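Local coordinates for putative nucleotidyltransferase TM1012 (Thermotoga maritima, PDB 4HX0), which probably belongs to the polymerase-beta-like nucleotidyltransferases, related to aminoglycoside-2''-adenylyltransferases, and may transfer a nucleotide, at residues E25-V30 / Y59-I64. Residues are numbered along the deposited sequence; the frame is centred on the assembly and turned at random. Where two conformers were deposited one is given.
Sequences EKVNWV and YEIERI. With BU1 (1,4-butanediol), chain P; BU1 (1,4-butanediol), chain S.
Val27 sets both its methyls against helix 55-64 and touches three of its side chains. With CG1 anti to the backbone N (chi1 -180°), this methyl meets Ile61, whose side chain crosses that of Val27 at about a right angle, 3.9 Å separating Val27 CG1 from Ile61 CG1. The other methyl lies between Ile64 and Glu60: Val27 CG2 is 4.0 Å from Ile64 CD1, while the extended chain of Glu60, in the conformer given, runs alongside, antiparallel to the Val27 side chain. Beyond Val27, Trp29 adds only its CB, 4.2 Å from Ile61 CD1; its indole, with CG held between the backbone N and carbonyl carbon (chi1 68°), leads away from the helix and packs on Ile18 and Leu22 of helix 9-22. With an alanine here, the indole's place against these two side chains would probably be left as a gap.

The outer side is looser. At exposed Glu25 the aliphatic part alone touches the helix, CG lying 3.9 Å from Ile64 CD1. No direct hydrogen bond joins the segments; instead a water accepts from Asn28 N (2.9 Å) and, in the same conformer of Glu60, donates to its OE1 (3.1 Å).

The contact thus packs helix 55-64 against the loop leading into strand 29-32, at one border of the five-stranded mixed sheet, consistent with a polymerase-beta-like nucleotidyltransferase fold. Leu22 also touches Ile61 and Ile64, while Ile51 of the adjoining strand 49-53 meets Trp29 and Ile61, joining both segments to a shared core between helices and sheet.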
ATOM      1  N   GLU A  25      -9.733  15.637  -0.892  1.00 35.54           N
ATOM      2  CA  GLU A  25      -9.749  15.288  -2.308  1.00 32.98           C
ATOM      3  C   GLU A  25     -10.613  14.061  -2.620  1.00 31.85           C
ATOM      4  O   GLU A  25     -10.922  13.260  -1.740  1.00 33.66           O
ATOM      5  CB  GLU A  25      -8.319  15.117  -2.848  1.00 32.16           C
ATOM      6  CG  GLU A  25      -7.380  16.287  -2.579  1.00 32.38           C
ATOM      7  CD  GLU A  25      -8.014  17.649  -2.821  1.00 35.96           C
ATOM      8  OE1 GLU A  25      -8.767  17.810  -3.807  1.00 32.24           O
ATOM      9  OE2 GLU A  25      -7.771  18.555  -1.996  1.00 35.54           O
ATOM     10  N   LYS A  26     -11.022  13.871  -3.869  0.55 31.09           N
ATOM     11  CA  LYS A  26     -11.931  12.742  -4.137  0.55 30.30           C
ATOM     12  C   LYS A  26     -11.215  11.406  -4.409  0.55 28.06           C
ATOM     13  O   LYS A  26     -11.728  10.526  -5.100  0.55 28.92           O
ATOM     14  CB  LYS A  26     -12.968  13.093  -5.210  0.55 31.32           C
ATOM     15  CG  LYS A  26     -13.985  14.132  -4.749  0.55 32.36           C
ATOM     16  CD  LYS A  26     -14.630  13.756  -3.416  0.55 32.56           C
ATOM     17  CE  LYS A  26     -15.286  14.962  -2.769  0.55 34.35           C
ATOM     18  NZ  LYS A  26     -15.811  14.667  -1.407  0.55 34.14           N
ATOM     19  N   VAL A  27     -10.038  11.268  -3.811  1.00 25.32           N
ATOM     20  CA  VAL A  27      -9.125  10.168  -4.055  1.00 23.78           C
ATOM     21  C   VAL A  27      -9.509   8.975  -3.195  1.00 22.97           C
ATOM     22  O   VAL A  27      -9.731   9.080  -1.977  1.00 23.05           O
ATOM     23  CB  VAL A  27      -7.646  10.569  -3.834  1.00 24.26           C
ATOM     24  CG1 VAL A  27      -6.720   9.391  -4.110  1.00 23.20           C
ATOM     25  CG2 VAL A  27      -7.272  11.724  -4.745  1.00 24.17           C
ATOM     26  N   ASN A  28      -9.600   7.841  -3.870  1.00 21.20           N
ATOM     27  CA  ASN A  28      -9.888   6.568  -3.254  1.00 20.39           C
ATOM     28  C   ASN A  28      -8.549   5.954  -2.898  1.00 19.65           C
ATOM     29  O   ASN A  28      -7.902   5.366  -3.746  1.00 18.45           O
ATOM     30  CB  ASN A  28     -10.636   5.714  -4.281  1.00 21.03           C
ATOM     31  CG  ASN A  28     -10.839   4.285  -3.838  1.00 21.78           C
ATOM     32  OD1 ASN A  28     -10.868   3.989  -2.655  1.00 20.70           O
ATOM     33  ND2 ASN A  28     -10.926   3.374  -4.818  1.00 22.18           N
ATOM     34  N   TRP A  29      -8.136   6.117  -1.634  1.00 18.51           N
ATOM     35  CA  TRP A  29      -6.856   5.654  -1.198  1.00 17.92           C
ATOM     36  C   TRP A  29      -6.944   4.992   0.139  1.00 18.40           C
ATOM     37  O   TRP A  29      -7.874   5.212   0.917  1.00 18.36           O
ATOM     38  CB  TRP A  29      -5.836   6.799  -1.184  1.00 18.13           C
ATOM     39  CG  TRP A  29      -6.128   7.834  -0.129  1.00 19.53           C
ATOM     40  CD1 TRP A  29      -7.162   8.761  -0.103  1.00 20.03           C
ATOM     41  CD2 TRP A  29      -5.394   8.050   1.121  1.00 19.76           C
ATOM     42  NE1 TRP A  29      -7.105   9.512   1.037  1.00 19.97           N
ATOM     43  CE2 TRP A  29      -6.064   9.151   1.803  1.00 19.27           C
ATOM     44  CE3 TRP A  29      -4.270   7.471   1.712  1.00 19.31           C
ATOM     45  CZ2 TRP A  29      -5.628   9.632   3.045  1.00 19.10           C
ATOM     46  CZ3 TRP A  29      -3.825   7.977   2.943  1.00 19.19           C
ATOM     47  CH2 TRP A  29      -4.490   9.027   3.592  1.00 18.81           C
ATOM     48  N   VAL A  30      -5.957   4.163   0.412  1.00 17.87           N
ATOM     49  CA  VAL A  30      -5.830   3.505   1.697  1.00 18.55           C
ATOM     50  C   VAL A  30      -4.361   3.365   1.965  1.00 18.88           C
ATOM     51  O   VAL A  30      -3.561   3.226   1.042  1.00 19.01           O
ATOM     52  CB  VAL A  30      -6.435   2.078   1.720  1.00 18.71           C
ATOM     53  CG1 VAL A  30      -7.948   2.124   1.811  1.00 17.94           C
ATOM     54  CG2 VAL A  30      -5.980   1.269   0.518  1.00 19.91           C
ATOM     55  N   TYR A  59      -2.411   8.519 -10.160  1.00 19.93           N
ATOM     56  CA  TYR A  59      -2.005   9.684 -10.930  1.00 20.73           C
ATOM     57  C   TYR A  59      -2.403  10.979 -10.243  1.00 20.54           C
ATOM     58  O   TYR A  59      -1.648  11.962 -10.295  1.00 21.99           O
ATOM     59  CB  TYR A  59      -2.559   9.578 -12.338  1.00 20.00           C
ATOM     60  CG  TYR A  59      -1.930   8.397 -13.039  1.00 20.07           C
ATOM     61  CD1 TYR A  59      -0.675   8.508 -13.623  1.00 19.36           C
ATOM     62  CD2 TYR A  59      -2.554   7.145 -13.046  1.00 20.05           C
ATOM     63  CE1 TYR A  59      -0.072   7.418 -14.236  1.00 19.59           C
ATOM     64  CE2 TYR A  59      -1.952   6.057 -13.647  1.00 20.16           C
ATOM     65  CZ  TYR A  59      -0.713   6.197 -14.230  1.00 20.04           C
ATOM     66  OH  TYR A  59      -0.114   5.099 -14.825  1.00 20.04           O
ATOM     67  N   GLU A  60      -3.569  10.979  -9.609  1.00 20.03           N
ATOM     68  CA  GLU A  60      -4.034  12.119  -8.792  0.53 20.72           C
ATOM     69  C   GLU A  60      -3.094  12.341  -7.612  1.00 20.66           C
ATOM     70  O   GLU A  60      -2.689  13.457  -7.325  1.00 19.32           O
ATOM     71  CB  GLU A  60      -5.463  11.888  -8.281  0.53 22.03           C
ATOM     72  CG  GLU A  60      -6.465  11.607  -9.386  0.53 23.86           C
ATOM     73  CD  GLU A  60      -7.879  11.306  -8.920  0.53 24.89           C
ATOM     74  OE1 GLU A  60      -8.110  10.412  -8.058  0.53 23.94           O
ATOM     75  OE2 GLU A  60      -8.781  11.963  -9.464  0.53 27.38           O
ATOM     76  N   ILE A  61      -2.748  11.254  -6.923  1.00 19.59           N
ATOM     77  CA  ILE A  61      -1.813  11.354  -5.797  1.00 19.47           C
ATOM     78  C   ILE A  61      -0.493  11.932  -6.286  1.00 19.98           C
ATOM     79  O   ILE A  61       0.056  12.876  -5.694  1.00 19.83           O
ATOM     80  CB  ILE A  61      -1.587   9.986  -5.075  1.00 18.88           C
ATOM     81  CG1 ILE A  61      -2.829   9.629  -4.255  1.00 19.29           C
ATOM     82  CG2 ILE A  61      -0.390  10.056  -4.141  1.00 18.36           C
ATOM     83  CD1 ILE A  61      -2.905   8.158  -3.820  1.00 20.36           C
ATOM     84  N   GLU A  62      -0.014  11.397  -7.398  1.00 19.47           N
ATOM     85  CA  GLU A  62       1.244  11.856  -7.950  1.00 21.19           C
ATOM     86  C   GLU A  62       1.198  13.368  -8.212  1.00 21.36           C
ATOM     87  O   GLU A  62       2.148  14.073  -7.913  1.00 20.71           O
ATOM     88  CB  GLU A  62       1.520  11.110  -9.245  1.00 22.77           C
ATOM     89  CG  GLU A  62       2.685  11.661 -10.031  1.00 23.24           C
ATOM     90  CD  GLU A  62       2.966  10.836 -11.245  1.00 23.19           C
ATOM     91  OE1 GLU A  62       2.063  10.580 -12.064  1.00 25.46           O
ATOM     92  OE2 GLU A  62       4.105  10.433 -11.359  1.00 24.48           O
ATOM     93  N   ARG A  63       0.092  13.838  -8.783  1.00 21.01           N
ATOM     94  CA  ARG A  63      -0.077  15.259  -9.065  1.00 23.17           C
ATOM     95  C   ARG A  63      -0.183  16.072  -7.763  1.00 21.51           C
ATOM     96  O   ARG A  63       0.469  17.103  -7.608  1.00 20.58           O
ATOM     97  CB  ARG A  63      -1.329  15.444  -9.919  1.00 27.30           C
ATOM     98  CG  ARG A  63      -1.603  16.881 -10.295  1.00 32.17           C
ATOM     99  CD  ARG A  63      -2.931  17.068 -11.002  1.00 37.28           C
ATOM    100  NE  ARG A  63      -3.023  18.477 -11.374  1.00 43.61           N
ATOM    101  CZ  ARG A  63      -3.947  19.007 -12.166  1.00 49.61           C
ATOM    102  NH1 ARG A  63      -4.900  18.242 -12.699  1.00 52.44           N
ATOM    103  NH2 ARG A  63      -3.909  20.313 -12.427  1.00 47.95           N
ATOM    104  N   ILE A  64      -1.030  15.624  -6.842  1.00 20.11           N
ATOM    105  CA  ILE A  64      -1.141  16.277  -5.527  1.00 20.58           C
ATOM    106  C   ILE A  64       0.212  16.406  -4.819  1.00 20.89           C
ATOM    107  O   ILE A  64       0.487  17.406  -4.146  1.00 23.19           O
ATOM    108  CB  ILE A  64      -2.159  15.545  -4.646  1.00 20.54           C
ATOM    109  CG1 ILE A  64      -3.563  15.749  -5.221  1.00 20.71           C
ATOM    110  CG2 ILE A  64      -2.109  16.053  -3.205  1.00 20.22           C
ATOM    111  CD1 ILE A  64      -4.591  14.743  -4.738  1.00 20.31           C
TER
HETATM  112  C1  BU1 P 215      -9.810  11.587   1.259  1.00 40.29           C
HETATM  113  C2  BU1 P 215      -8.811  11.379   2.404  1.00 35.19           C
HETATM  114  C3  BU1 P 215      -9.409  10.474   3.460  1.00 36.52           C
HETATM  115  C4  BU1 P 215      -9.244  10.999   4.874  1.00 37.99           C
HETATM  116  O5  BU1 P 215      -9.232  11.294  -0.026  1.00 39.57           O
HETATM  117  O6  BU1 P 215     -10.368  10.541   5.647  1.00 39.71           O
HETATM  118  C1  BU1 S 218       2.569   6.544 -17.667  1.00 40.45           C
HETATM  119  C2  BU1 S 218       1.536   5.565 -17.112  1.00 38.39           C
HETATM  120  C3  BU1 S 218       1.766   4.101 -17.514  1.00 38.24           C
HETATM  121  C4  BU1 S 218       3.115   3.848 -18.187  1.00 42.39           C
HETATM  122  O5  BU1 S 218       3.271   7.194 -16.590  1.00 39.65           O
HETATM  123  O6  BU1 S 218       3.317   2.449 -18.455  1.00 51.38           O
HETATM  124  O   HOH W   1      -9.216   7.850  -6.761  1.00 16.22           O